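Local coordinates for protein esterase A (Caulobacter crescentus, PDB 5GKV) that probably hydrolyses ester substrates, as an esterase-like homologue of the penicillin-binding proteins within the serine beta-lactamase family, at residues G134-T139 with A155-L160; G39-R44 with A62-Q67; T301-R306 with F322-P327; L210-H215 with W256-I261; P271-L276 with S357-M362. All blocks are in the same frame, centred on the assembly; numbering follows the deposited sequence.

Taken together, the five contacts illustrate how chemistry follows depth in a fold. Interaction 5, wholly buried, lays a helix on the central antiparallel sheet with alkyl groups and one serine hydroxyl hydrogen bond. Interaction 1 is also largely buried and apolar, but it joins two loops at about 34 Å from interaction 5, centre to centre. Interactions 3 and 4 lie at the surface and rely on arginines and carboxylates, with a histidine and a backbone bond added in 4. Interaction 2, partly buried, mixes a leucine with an arginine hydrogen bond to a backbone carbonyl. Interactions 2, 3 and 5 reach the same sheet; 2 and 5 touch, Y360 OH meeting E40 OE2, just before strand 42-49, at 2.7 Å.

Interaction 1 (G134-T139 with A155-L160); sequences GFPDET and AAMAPL
M157 lays its methyl end against the G134-P136 backbone and the P136 ring, and this is where the two loops pack closely. Its CE lies 3.1 Å from G134 O and 3.7 Å from P136 CD, the methyl coming end-on against that corner of the proline ring. CG stands anti to the backbone N (chi1 173°) and the chain stays extended beyond it, which carries the thioether the full length of the side chain away from the 155-160 backbone. The sulfur also passes near the phenyl ring: M157 SD is 4.1 Å from F135 CD1, a Met-aromatic contact approached obliquely, 69° off the ring normal. F135 also packs on W144, K153 and L154, while F135 O accepts a hydrogen bond from W245. L160 sends its CD1 branch inward to the same buried carbonyl, 3.7 Å from G134 O, beside M157 CE.

The outer part is looser. There L160 slants across the exposed ring of P136, with L160 CD2 at 4.1 Å from P136 CG. The contact thus joins the loop that follows helix 122-126 to the chain leaving helix 147-156. No hydrogen bond crosses between the segments, which implies that shape and dispersion, with a polarisable sulfur beside an aromatic ring, hold the loops together.

Interaction 2 (G39-R44 with A62-Q67); sequences GELGAR and ADRKRQ
R66 supplies the one direct hydrogen bond between the segments, giving NH2 to E40 O at 2.9 Å. The acceptor lies close to the guanidinium plane, and the donor sits in the carbonyl plane on a lone pair, with an N-H...O angle of 151°. A water adds a second link: it accepts from R66 NH1 at 2.8 Å and lies 2.8 Å from L41 O, to which it can donate, so that one guanidinium edge reads two successive carbonyls of the 39-44 chain.

The van der Waals part is a leucine packed on polar groups. L41 CD1 rests over one face of the R66 guanidinium, nearer its NH2 side than its centre and 3.7 Å from R66 NH2, while the same methyl lies 3.6 Å from D63 O. CG is anti to the backbone N (chi1 178°), which sends both methyls toward the 62-67 loop; the second, CD2, lies 4.2 Å from R64 CA.

That loop holds a type I beta turn, D63 to R66, following strand 52-60, and it folds back over the start of strand 42-49, its neighbour in the central antiparallel sheet. The backbone pairing of L41 with F61 comes just before the one strand and just after the other.

Polar bonds within the loop shape the turn. R66 N donates to D63 O, and D63 OD2 receives Q67 N at 3.0 Å through its syn lone pair; D63 OD1 takes V68 N. The E40 side chain leads away from the loop, to Y360 and R374.

Interaction 3 (T301-R306 with F322-P327); sequences TAERLR and FMRNEP
The R306 guanidinium lies with P327 CD over one face, while P327 CB comes to 3.4 Å from R306 NH2 and a water occupies its edge in plane. At the edge of the R324 guanidinium lie T301 O, 3.2 Å from R324 CD, and E326 OE1: R324 NH1 donates at 2.9 Å, nearly straight (174°), to the anti lone pair of that oxygen. E303 stands across R324 at about a right angle, and the E303 OE2 to R324 NH1 salt bridge is long at 3.8 Å, as is R306 NH1 to E326 OE2, also 3.8 Å. Between E303 OE2 and E326 OE1, like charges 4.5 Å apart, the same water donates to both and accepts from R306 NH1, probably easing their repulsion. S317 bonds to E303 and R324; E315 pairs with R306. Separately, T301 CG2 touches F322 CD2 at 3.9 Å, an apolar end. The charged part is a surface salt-bridge network that ties the chain after helix 294-301 to edge strand 323-324 of the central sheet.

Interaction 4 (L210-H215 with W256-I261); sequences LPDSEH and WRRVEI
The backbones meet where L210 N donates to R257 O (3.0 Å), just where helix 253-258 ends. Side chains then build outward from this bond. H215 lies against the alkyl part of R257: CD sits almost exactly over the ring centre, 2° off the normal, a CH-pi contact at 3.9 Å from R257 CD to the H215 ring centroid. The extended run of R257 from CG to NE brings CD to this place, and CB also touches the ring, with R257 CB at 3.6 Å from H215 NE2. D212 CA covers the opposite face of the imidazole, so that the ring is sandwiched. Its rotation is fixed at the edge, where H215 NE2 gives its proton to L210 O at 3.0 Å. R258 CG approaches another part of that edge.

R258 itself bends at chi3 (-76°) to return its head toward the loop. There NH1 meets D212 OD1 at 2.7 Å in a salt bridge, with the acceptor in the guanidinium plane and the carboxylate turned 45° from it. D212 OD1 is approached on its syn side. V218 and H267 also pack on both R257 and L210.

A backbone bond at the helix end, a CH-pi contact and an ion pair thus share one small interface. With NE2 protonated, a further proton on ND1 of H215 may be disfavoured, chiefly by R257, since D212 largely offsets the charge of R258.

Interaction 5 (P271-L276 with S357-M362); sequences PALARL and SGAYVM
L273 and V361 cross at about a right angle, L273 CD1 reaching V361 CG2 at 3.9 Å, while the base of the same leucine meets A359, two residues earlier on the same face of the strand, L273 CB to A359 CB at 3.6 Å. The leucine's CG is anti to its carbonyl carbon (chi1 -67°), directing the branch toward V361. Small residues bring the helix close: A274 CB lies 4.0 Å from G358 CA, and the short axes approach to 6.3 Å at 156°, nearly antiparallel. S357, on that same face, reaches the helix backbone, where S357 OG donates to A274 O at 2.8 Å. With chi1 at 60°, OG sits between the backbone N and carbonyl carbon, facing that acceptor. On neighbouring strand 42-49, A46 meets A274 and A48 lies beside S357. On the far face of the strand, Y360 packs against helix 373-384. Helices covering both faces of an antiparallel sheet are characteristic of the alpha/beta domain of the serine beta-lactamase and penicillin-binding protein fold.

Interaction 1 (G134-T139 with A155-L160)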
# COMPACT_ATOMS: atom_id res chain seq x y z
N GLY A 134 -10.65 9.34 -10.00
CA GLY A 134 -11.94 9.00 -9.43
C GLY A 134 -12.99 9.20 -10.50
O GLY A 134 -12.69 9.66 -11.61
N PHE A 135 -14.21 8.82 -10.18
CA PHE A 135 -15.33 9.07 -11.08
C PHE A 135 -15.84 10.49 -10.88
O PHE A 135 -16.27 10.83 -9.77
CB PHE A 135 -16.45 8.06 -10.84
CG PHE A 135 -16.03 6.61 -11.03
CD1 PHE A 135 -15.55 6.16 -12.26
CD2 PHE A 135 -16.15 5.69 -9.99
CE1 PHE A 135 -15.18 4.82 -12.44
CE2 PHE A 135 -15.78 4.35 -10.17
CZ PHE A 135 -15.30 3.92 -11.38
N PRO A 136 -15.80 11.36 -11.90
CA PRO A 136 -16.32 12.73 -11.72
C PRO A 136 -17.83 12.82 -11.75
O PRO A 136 -18.39 13.78 -11.20
CB PRO A 136 -15.70 13.50 -12.90
CG PRO A 136 -15.64 12.46 -13.98
CD PRO A 136 -15.29 11.15 -13.27
N ASP A 137 -18.51 11.85 -12.35
CA ASP A 137 -19.94 11.87 -12.60
C ASP A 137 -20.69 11.06 -11.55
O ASP A 137 -20.15 10.15 -10.92
CB ASP A 137 -20.23 11.30 -13.99
CG ASP A 137 -19.78 9.85 -14.12
OD1 ASP A 137 -18.58 9.57 -13.85
OD2 ASP A 137 -20.63 8.99 -14.45
N GLU A 138 -21.98 11.39 -11.39
CA GLU A 138 -22.83 10.76 -10.38
C GLU A 138 -22.70 9.24 -10.42
O GLU A 138 -22.80 8.63 -11.48
CB GLU A 138 -24.29 11.19 -10.61
CG GLU A 138 -25.29 10.47 -9.72
CD GLU A 138 -25.49 11.15 -8.37
OE1 GLU A 138 -25.17 12.36 -8.28
OE2 GLU A 138 -25.97 10.48 -7.43
N THR A 139 -22.46 8.64 -9.26
CA THR A 139 -22.17 7.22 -9.21
C THR A 139 -22.75 6.63 -7.93
O THR A 139 -22.67 7.25 -6.87
CB THR A 139 -20.65 6.95 -9.30
OG1 THR A 139 -20.12 7.56 -10.49
CG2 THR A 139 -20.36 5.45 -9.31
N ALA A 155 -13.21 1.35 -17.66
CA ALA A 155 -12.90 1.09 -19.06
C ALA A 155 -13.57 2.11 -19.98
O ALA A 155 -13.00 2.48 -21.02
CB ALA A 155 -13.33 -0.33 -19.44
N ALA A 156 -14.75 2.59 -19.60
CA ALA A 156 -15.49 3.53 -20.43
C ALA A 156 -15.12 4.98 -20.16
O ALA A 156 -15.52 5.86 -20.93
CB ALA A 156 -16.99 3.34 -20.23
N MET A 157 -14.35 5.26 -19.11
CA MET A 157 -14.17 6.64 -18.66
C MET A 157 -13.11 7.37 -19.49
O MET A 157 -12.08 6.82 -19.87
CB MET A 157 -13.79 6.65 -17.19
CG MET A 157 -13.40 8.03 -16.66
SD MET A 157 -13.08 7.99 -14.91
CE MET A 157 -12.27 9.60 -14.73
N ALA A 158 -13.40 8.66 -19.78
CA ALA A 158 -12.43 9.55 -20.40
C ALA A 158 -11.46 10.10 -19.35
O ALA A 158 -11.89 10.47 -18.26
CB ALA A 158 -13.15 10.70 -21.10
N PRO A 159 -10.16 10.16 -19.66
CA PRO A 159 -9.18 10.62 -18.67
C PRO A 159 -9.39 12.08 -18.28
O PRO A 159 -9.75 12.92 -19.10
CB PRO A 159 -7.84 10.45 -19.39
CG PRO A 159 -8.11 9.49 -20.51
CD PRO A 159 -9.54 9.64 -20.89
N LEU A 160 -9.10 12.37 -17.02
CA LEU A 160 -9.25 13.71 -16.46
C LEU A 160 -8.05 14.61 -16.73
O LEU A 160 -8.13 15.80 -16.41
CB LEU A 160 -9.49 13.62 -14.95
CG LEU A 160 -10.80 12.96 -14.50
CD1 LEU A 160 -10.65 12.44 -13.07
CD2 LEU A 160 -11.93 13.97 -14.58

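Interaction 2 (G39-R44 with A62-Q67)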
# COMPACT_ATOMS: atom_id res chain seq x y z
N GLY A 39 -0.65 9.41 21.88
CA GLY A 39 -0.37 9.43 20.45
C GLY A 39 -0.85 8.22 19.68
O GLY A 39 -0.85 8.23 18.44
N GLU A 40 -1.28 7.17 20.38
CA GLU A 40 -1.61 5.89 19.76
C GLU A 40 -2.88 5.33 20.36
O GLU A 40 -3.33 5.74 21.44
CB GLU A 40 -0.48 4.86 19.98
CG GLU A 40 0.86 5.23 19.33
CD GLU A 40 0.90 4.96 17.82
OE1 GLU A 40 -0.16 4.96 17.15
OE2 GLU A 40 2.02 4.74 17.30
N LEU A 41 -3.44 4.34 19.65
CA LEU A 41 -4.32 3.36 20.26
C LEU A 41 -3.53 2.06 20.41
O LEU A 41 -3.07 1.73 21.50
CB LEU A 41 -5.60 3.15 19.44
CG LEU A 41 -6.60 2.11 19.96
CD1 LEU A 41 -7.01 2.45 21.41
CD2 LEU A 41 -7.83 2.05 19.05
N GLY A 42 -3.30 1.35 19.30
CA GLY A 42 -2.36 0.25 19.28
C GLY A 42 -1.50 0.32 18.03
O GLY A 42 -1.89 0.93 17.02
N ALA A 43 -0.33 -0.32 18.10
CA ALA A 43 0.58 -0.26 16.97
C ALA A 43 1.60 -1.38 17.04
O ALA A 43 1.90 -1.93 18.11
CB ALA A 43 1.30 1.10 16.90
N ARG A 44 2.15 -1.70 15.88
CA ARG A 44 3.25 -2.66 15.78
C ARG A 44 4.24 -2.14 14.75
O ARG A 44 3.84 -1.63 13.69
CB ARG A 44 2.73 -4.05 15.41
CG ARG A 44 3.75 -5.18 15.56
CD ARG A 44 3.09 -6.52 15.28
NE ARG A 44 3.95 -7.67 15.58
CZ ARG A 44 3.54 -8.93 15.42
NH1 ARG A 44 2.31 -9.17 14.95
NH2 ARG A 44 4.34 -9.93 15.70
N ALA A 62 -5.94 -3.20 20.69
CA ALA A 62 -6.60 -3.51 19.43
C ALA A 62 -7.98 -2.89 19.34
O ALA A 62 -8.46 -2.62 18.24
CB ALA A 62 -6.71 -5.04 19.27
N ASP A 63 -8.61 -2.61 20.49
CA ASP A 63 -10.01 -2.19 20.54
C ASP A 63 -10.14 -0.76 21.05
O ASP A 63 -9.31 -0.27 21.82
CB ASP A 63 -10.82 -3.14 21.44
CG ASP A 63 -10.38 -3.08 22.90
OD1 ASP A 63 -9.15 -3.05 23.18
OD2 ASP A 63 -11.26 -3.07 23.79
N ARG A 64 -11.21 -0.07 20.61
CA ARG A 64 -11.43 1.31 21.05
C ARG A 64 -11.66 1.40 22.55
O ARG A 64 -11.36 2.43 23.15
CB ARG A 64 -12.59 1.95 20.28
CG ARG A 64 -12.19 2.49 18.88
CD ARG A 64 -13.38 3.09 18.12
NE ARG A 64 -14.46 2.11 17.96
CZ ARG A 64 -14.64 1.38 16.86
NH1 ARG A 64 -13.82 1.52 15.83
NH2 ARG A 64 -15.64 0.52 16.79
N LYS A 65 -12.18 0.34 23.18
CA LYS A 65 -12.40 0.33 24.63
C LYS A 65 -11.12 0.15 25.44
O LYS A 65 -11.16 0.28 26.67
CB LYS A 65 -13.39 -0.77 25.02
CG LYS A 65 -14.83 -0.50 24.62
CD LYS A 65 -15.76 -1.53 25.24
CE LYS A 65 -16.87 -1.96 24.30
NZ LYS A 65 -17.69 -3.05 24.93
N ARG A 66 -9.99 -0.13 24.78
CA ARG A 66 -8.70 -0.34 25.46
C ARG A 66 -8.77 -1.49 26.46
O ARG A 66 -8.16 -1.44 27.53
CB ARG A 66 -8.20 0.93 26.15
CG ARG A 66 -7.84 2.05 25.18
CD ARG A 66 -7.30 3.31 25.89
NE ARG A 66 -6.95 4.22 24.82
CZ ARG A 66 -5.71 4.41 24.36
NH1 ARG A 66 -4.68 3.81 24.94
NH2 ARG A 66 -5.52 5.21 23.33
N GLN A 67 -9.52 -2.54 26.12
CA GLN A 67 -9.60 -3.75 26.93
C GLN A 67 -8.88 -4.94 26.32
O GLN A 67 -8.81 -5.99 26.96
CB GLN A 67 -11.07 -4.13 27.17
CG GLN A 67 -11.85 -3.05 27.95
CD GLN A 67 -13.37 -3.25 27.90
OE1 GLN A 67 -13.86 -4.14 27.22
NE2 GLN A 67 -14.11 -2.41 28.64
O HOH W 1 -2.26 3.51 23.50

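Interaction 3 (T301-R306 with F322-P327)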
# COMPACT_ATOMS: atom_id res chain seq x y z
N THR A 301 10.64 -0.59 -9.86
CA THR A 301 10.79 0.56 -8.99
C THR A 301 11.40 1.77 -9.69
O THR A 301 11.48 2.84 -9.07
CB THR A 301 11.64 0.20 -7.76
OG1 THR A 301 12.94 -0.25 -8.17
CG2 THR A 301 10.96 -0.90 -6.96
N ALA A 302 11.83 1.64 -10.94
CA ALA A 302 12.43 2.77 -11.64
C ALA A 302 11.43 3.93 -11.72
O ALA A 302 10.23 3.72 -11.90
CB ALA A 302 12.86 2.38 -13.06
N GLU A 303 11.95 5.14 -11.58
CA GLU A 303 11.11 6.33 -11.66
C GLU A 303 10.43 6.42 -13.01
O GLU A 303 11.09 6.45 -14.05
CB GLU A 303 11.95 7.59 -11.42
CG GLU A 303 11.10 8.85 -11.45
CD GLU A 303 11.91 10.08 -11.13
OE1 GLU A 303 12.49 10.67 -12.06
OE2 GLU A 303 11.99 10.45 -9.94
N ARG A 304 9.10 6.49 -12.99
CA ARG A 304 8.31 6.77 -14.18
C ARG A 304 8.16 8.27 -14.40
O ARG A 304 8.31 8.75 -15.53
CB ARG A 304 6.94 6.11 -14.06
CG ARG A 304 6.85 4.72 -14.70
CD ARG A 304 8.00 3.84 -14.28
NE ARG A 304 7.95 2.51 -14.88
CZ ARG A 304 8.48 1.43 -14.34
NH1 ARG A 304 9.11 1.50 -13.16
NH2 ARG A 304 8.40 0.26 -14.98
N LEU A 305 7.85 9.00 -13.33
CA LEU A 305 7.78 10.45 -13.39
C LEU A 305 7.85 11.00 -11.97
O LEU A 305 7.65 10.28 -10.99
CB LEU A 305 6.51 10.94 -14.09
CG LEU A 305 5.22 10.99 -13.29
CD1 LEU A 305 4.19 11.83 -14.07
CD2 LEU A 305 4.69 9.59 -12.98
N ARG A 306 8.12 12.31 -11.89
CA ARG A 306 8.31 13.00 -10.63
C ARG A 306 7.81 14.43 -10.75
O ARG A 306 8.00 15.07 -11.79
CB ARG A 306 9.78 12.98 -10.21
CG ARG A 306 10.07 13.78 -8.97
CD ARG A 306 11.52 13.68 -8.57
NE ARG A 306 11.87 14.75 -7.64
CZ ARG A 306 13.03 14.83 -7.00
NH1 ARG A 306 13.94 13.89 -7.18
NH2 ARG A 306 13.26 15.85 -6.18
N PHE A 322 4.77 1.57 -6.86
CA PHE A 322 5.49 1.90 -5.63
C PHE A 322 5.76 3.41 -5.56
O PHE A 322 6.07 4.05 -6.56
CB PHE A 322 6.83 1.15 -5.56
CG PHE A 322 6.71 -0.36 -5.49
CD1 PHE A 322 6.28 -0.97 -4.32
CD2 PHE A 322 7.09 -1.16 -6.57
CE1 PHE A 322 6.20 -2.37 -4.23
CE2 PHE A 322 7.00 -2.56 -6.50
CZ PHE A 322 6.55 -3.17 -5.33
N MET A 323 5.64 3.97 -4.36
CA MET A 323 6.15 5.31 -4.11
C MET A 323 7.64 5.21 -3.83
O MET A 323 8.07 4.45 -2.96
CB MET A 323 5.41 5.95 -2.93
CG MET A 323 5.78 7.42 -2.72
SD MET A 323 4.82 8.23 -1.42
CE MET A 323 3.48 7.01 -1.14
N ARG A 324 8.44 5.96 -4.58
CA ARG A 324 9.86 6.05 -4.26
C ARG A 324 10.08 7.06 -3.14
O ARG A 324 9.20 7.86 -2.81
CB ARG A 324 10.65 6.41 -5.52
CG ARG A 324 10.37 5.44 -6.68
CD ARG A 324 11.18 5.79 -7.94
NE ARG A 324 12.60 5.52 -7.76
CZ ARG A 324 13.52 6.45 -7.55
NH1 ARG A 324 13.17 7.73 -7.51
NH2 ARG A 324 14.80 6.10 -7.38
N ASN A 325 11.25 6.99 -2.51
CA ASN A 325 11.43 7.68 -1.23
C ASN A 325 11.72 9.16 -1.43
O ASN A 325 11.08 10.02 -0.81
CB ASN A 325 12.53 6.98 -0.42
CG ASN A 325 12.54 7.40 1.05
OD1 ASN A 325 11.52 7.84 1.60
ND2 ASN A 325 13.70 7.27 1.68
N GLU A 326 12.67 9.50 -2.31
CA GLU A 326 12.91 10.90 -2.64
C GLU A 326 11.66 11.46 -3.29
O GLU A 326 10.98 10.74 -4.03
CB GLU A 326 14.12 11.05 -3.57
CG GLU A 326 14.08 10.11 -4.77
CD GLU A 326 15.18 10.41 -5.78
OE1 GLU A 326 15.16 9.80 -6.86
OE2 GLU A 326 16.05 11.27 -5.50
N PRO A 327 11.37 12.76 -3.07
CA PRO A 327 12.19 13.73 -2.34
C PRO A 327 11.78 13.95 -0.88
O PRO A 327 12.29 14.88 -0.25
CB PRO A 327 11.95 15.02 -3.13
CG PRO A 327 10.49 14.92 -3.47
CD PRO A 327 10.22 13.42 -3.71
O HOH W 2 14.79 3.00 -8.50
O HOH W 3 14.29 11.47 -8.84

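Interaction 4 (L210-H215 with W256-I261)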
# COMPACT_ATOMS: atom_id res chain seq x y z
N LEU A 210 -10.42 -11.01 3.20
CA LEU A 210 -10.22 -11.64 4.50
C LEU A 210 -11.41 -12.51 4.85
O LEU A 210 -12.52 -11.98 5.01
CB LEU A 210 -10.02 -10.56 5.56
CG LEU A 210 -9.57 -11.02 6.94
CD1 LEU A 210 -8.16 -11.62 6.90
CD2 LEU A 210 -9.65 -9.83 7.91
N PRO A 211 -11.25 -13.83 5.00
CA PRO A 211 -12.39 -14.68 5.36
C PRO A 211 -12.95 -14.34 6.74
O PRO A 211 -12.23 -13.89 7.63
CB PRO A 211 -11.79 -16.10 5.35
CG PRO A 211 -10.54 -16.00 4.54
CD PRO A 211 -10.02 -14.61 4.76
N ASP A 212 -14.25 -14.59 6.90
CA ASP A 212 -14.93 -14.31 8.16
C ASP A 212 -14.21 -14.90 9.37
O ASP A 212 -14.26 -14.31 10.46
CB ASP A 212 -16.36 -14.86 8.15
CG ASP A 212 -17.35 -13.99 7.38
OD1 ASP A 212 -16.92 -13.22 6.50
OD2 ASP A 212 -18.56 -14.09 7.65
N SER A 213 -13.57 -16.06 9.21
CA SER A 213 -12.91 -16.73 10.34
C SER A 213 -11.80 -15.88 10.96
O SER A 213 -11.40 -16.13 12.11
CB SER A 213 -12.33 -18.06 9.90
OG SER A 213 -11.39 -17.86 8.86
N GLU A 214 -11.27 -14.91 10.21
CA GLU A 214 -10.22 -14.02 10.69
C GLU A 214 -10.74 -12.71 11.25
O GLU A 214 -9.94 -11.91 11.76
CB GLU A 214 -9.24 -13.72 9.54
CG GLU A 214 -8.75 -14.94 8.79
CD GLU A 214 -8.30 -16.04 9.73
OE1 GLU A 214 -7.40 -15.80 10.57
OE2 GLU A 214 -8.86 -17.16 9.63
N HIS A 215 -12.05 -12.45 11.16
CA HIS A 215 -12.53 -11.10 11.47
C HIS A 215 -12.39 -10.75 12.95
O HIS A 215 -12.23 -9.57 13.28
CB HIS A 215 -13.98 -10.93 11.03
CG HIS A 215 -14.15 -10.83 9.55
ND1 HIS A 215 -15.33 -10.44 8.95
CD2 HIS A 215 -13.28 -11.09 8.53
CE1 HIS A 215 -15.19 -10.47 7.64
NE2 HIS A 215 -13.95 -10.85 7.36
N TRP A 256 -16.86 -5.37 3.46
CA TRP A 256 -15.68 -4.61 3.05
C TRP A 256 -14.40 -5.39 3.32
O TRP A 256 -13.44 -5.30 2.54
CB TRP A 256 -15.64 -3.25 3.77
CG TRP A 256 -14.51 -2.37 3.33
CD1 TRP A 256 -14.51 -1.50 2.27
CD2 TRP A 256 -13.22 -2.27 3.93
NE1 TRP A 256 -13.29 -0.87 2.18
CE2 TRP A 256 -12.48 -1.32 3.18
CE3 TRP A 256 -12.60 -2.90 5.03
CZ2 TRP A 256 -11.16 -0.98 3.51
CZ3 TRP A 256 -11.30 -2.57 5.34
CH2 TRP A 256 -10.60 -1.61 4.58
N ARG A 257 -14.37 -6.18 4.40
CA ARG A 257 -13.23 -7.06 4.64
C ARG A 257 -13.19 -8.22 3.65
O ARG A 257 -12.11 -8.59 3.18
CB ARG A 257 -13.28 -7.59 6.07
CG ARG A 257 -13.14 -6.48 7.10
CD ARG A 257 -13.29 -6.99 8.51
NE ARG A 257 -13.33 -5.88 9.45
CZ ARG A 257 -13.67 -5.98 10.73
NH1 ARG A 257 -14.00 -7.15 11.25
NH2 ARG A 257 -13.67 -4.90 11.50
N ARG A 258 -14.35 -8.80 3.33
CA ARG A 258 -14.40 -10.05 2.58
C ARG A 258 -13.97 -9.86 1.12
O ARG A 258 -13.29 -10.73 0.56
CB ARG A 258 -15.82 -10.64 2.61
CG ARG A 258 -16.20 -11.40 3.89
CD ARG A 258 -17.54 -12.16 3.72
NE ARG A 258 -18.71 -11.27 3.77
CZ ARG A 258 -19.36 -10.95 4.89
NH1 ARG A 258 -18.97 -11.45 6.05
NH2 ARG A 258 -20.40 -10.12 4.84
N VAL A 259 -14.38 -8.76 0.49
CA VAL A 259 -14.10 -8.56 -0.93
C VAL A 259 -12.63 -8.20 -1.12
O VAL A 259 -11.88 -8.08 -0.15
CB VAL A 259 -15.02 -7.48 -1.54
CG1 VAL A 259 -16.47 -7.93 -1.49
CG2 VAL A 259 -14.84 -6.13 -0.81
N GLU A 260 -12.21 -8.03 -2.37
CA GLU A 260 -10.84 -7.64 -2.68
C GLU A 260 -10.86 -6.21 -3.20
O GLU A 260 -11.48 -5.93 -4.22
CB GLU A 260 -10.23 -8.56 -3.73
CG GLU A 260 -10.16 -10.01 -3.31
CD GLU A 260 -9.30 -10.81 -4.27
OE1 GLU A 260 -8.57 -10.17 -5.08
OE2 GLU A 260 -9.35 -12.06 -4.20
N ILE A 261 -10.18 -5.32 -2.48
CA ILE A 261 -9.96 -3.96 -2.96
C ILE A 261 -8.45 -3.73 -2.88
O ILE A 261 -7.95 -3.23 -1.86
CB ILE A 261 -10.77 -2.94 -2.14
CG1 ILE A 261 -12.26 -3.32 -2.15
CG2 ILE A 261 -10.57 -1.52 -2.70
CD1 ILE A 261 -13.18 -2.42 -1.33

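Interaction 5 (P271-L276 with S357-M362)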
# COMPACT_ATOMS: atom_id res chain seq x y z
N PRO A 271 5.11 -7.35 10.91
CA PRO A 271 6.17 -8.26 10.43
C PRO A 271 5.86 -8.91 9.08
O PRO A 271 6.79 -9.18 8.30
CB PRO A 271 6.27 -9.31 11.54
CG PRO A 271 5.68 -8.68 12.74
CD PRO A 271 4.60 -7.78 12.23
N ALA A 272 4.60 -9.22 8.81
CA ALA A 272 4.27 -9.80 7.51
C ALA A 272 4.70 -8.86 6.39
O ALA A 272 5.33 -9.30 5.41
CB ALA A 272 2.77 -10.10 7.42
N LEU A 273 4.43 -7.56 6.53
CA LEU A 273 4.83 -6.60 5.50
C LEU A 273 6.34 -6.42 5.47
O LEU A 273 6.94 -6.30 4.39
CB LEU A 273 4.14 -5.25 5.71
CG LEU A 273 2.62 -5.29 5.50
CD1 LEU A 273 1.99 -4.02 6.07
CD2 LEU A 273 2.29 -5.45 4.01
N ALA A 274 6.98 -6.40 6.64
CA ALA A 274 8.43 -6.22 6.67
C ALA A 274 9.13 -7.39 6.00
O ALA A 274 10.14 -7.20 5.30
CB ALA A 274 8.91 -6.05 8.12
N ARG A 275 8.61 -8.61 6.18
CA ARG A 275 9.20 -9.77 5.52
C ARG A 275 8.98 -9.72 4.02
O ARG A 275 9.91 -9.98 3.25
CB ARG A 275 8.61 -11.06 6.12
CG ARG A 275 8.97 -11.27 7.58
CD ARG A 275 8.34 -12.54 8.15
NE ARG A 275 8.71 -13.71 7.36
CZ ARG A 275 7.95 -14.80 7.23
NH1 ARG A 275 6.77 -14.87 7.84
NH2 ARG A 275 8.37 -15.81 6.48
N LEU A 276 7.77 -9.36 3.58
CA LEU A 276 7.49 -9.30 2.14
C LEU A 276 8.35 -8.24 1.46
O LEU A 276 9.01 -8.52 0.45
CB LEU A 276 6.00 -9.04 1.90
CG LEU A 276 5.58 -9.00 0.42
CD1 LEU A 276 5.83 -10.34 -0.25
CD2 LEU A 276 4.12 -8.61 0.29
N SER A 357 14.26 -3.41 5.41
CA SER A 357 12.85 -3.16 5.12
C SER A 357 12.13 -2.94 6.44
O SER A 357 12.66 -3.24 7.52
CB SER A 357 12.22 -4.35 4.37
OG SER A 357 12.34 -5.51 5.18
N GLY A 358 10.89 -2.45 6.35
CA GLY A 358 10.13 -2.26 7.58
C GLY A 358 8.68 -1.98 7.30
O GLY A 358 8.27 -1.74 6.16
N ALA A 359 7.89 -2.00 8.38
CA ALA A 359 6.49 -1.61 8.27
C ALA A 359 6.01 -1.09 9.60
O ALA A 359 6.40 -1.59 10.66
CB ALA A 359 5.62 -2.80 7.82
N TYR A 360 5.17 -0.06 9.55
CA TYR A 360 4.48 0.48 10.71
C TYR A 360 2.98 0.29 10.48
O TYR A 360 2.45 0.74 9.46
CB TYR A 360 4.82 1.96 10.88
CG TYR A 360 3.97 2.70 11.89
CD1 TYR A 360 4.18 2.56 13.26
CD2 TYR A 360 2.98 3.58 11.46
CE1 TYR A 360 3.41 3.26 14.18
CE2 TYR A 360 2.21 4.27 12.35
CZ TYR A 360 2.42 4.11 13.72
OH TYR A 360 1.64 4.82 14.61
N VAL A 361 2.31 -0.38 11.41
CA VAL A 361 0.89 -0.71 11.26
C VAL A 361 0.20 -0.30 12.55
O VAL A 361 0.57 -0.77 13.63
CB VAL A 361 0.68 -2.20 10.96
CG1 VAL A 361 -0.82 -2.50 10.88
CG2 VAL A 361 1.38 -2.58 9.62
N MET A 362 -0.80 0.57 12.45
CA MET A 362 -1.44 1.09 13.66
C MET A 362 -2.93 1.25 13.40
O MET A 362 -3.38 1.20 12.26
CB MET A 362 -0.83 2.44 14.09
CG MET A 362 -1.31 3.67 13.28
SD MET A 362 -1.14 3.61 11.46
CE MET A 362 -2.80 4.08 10.98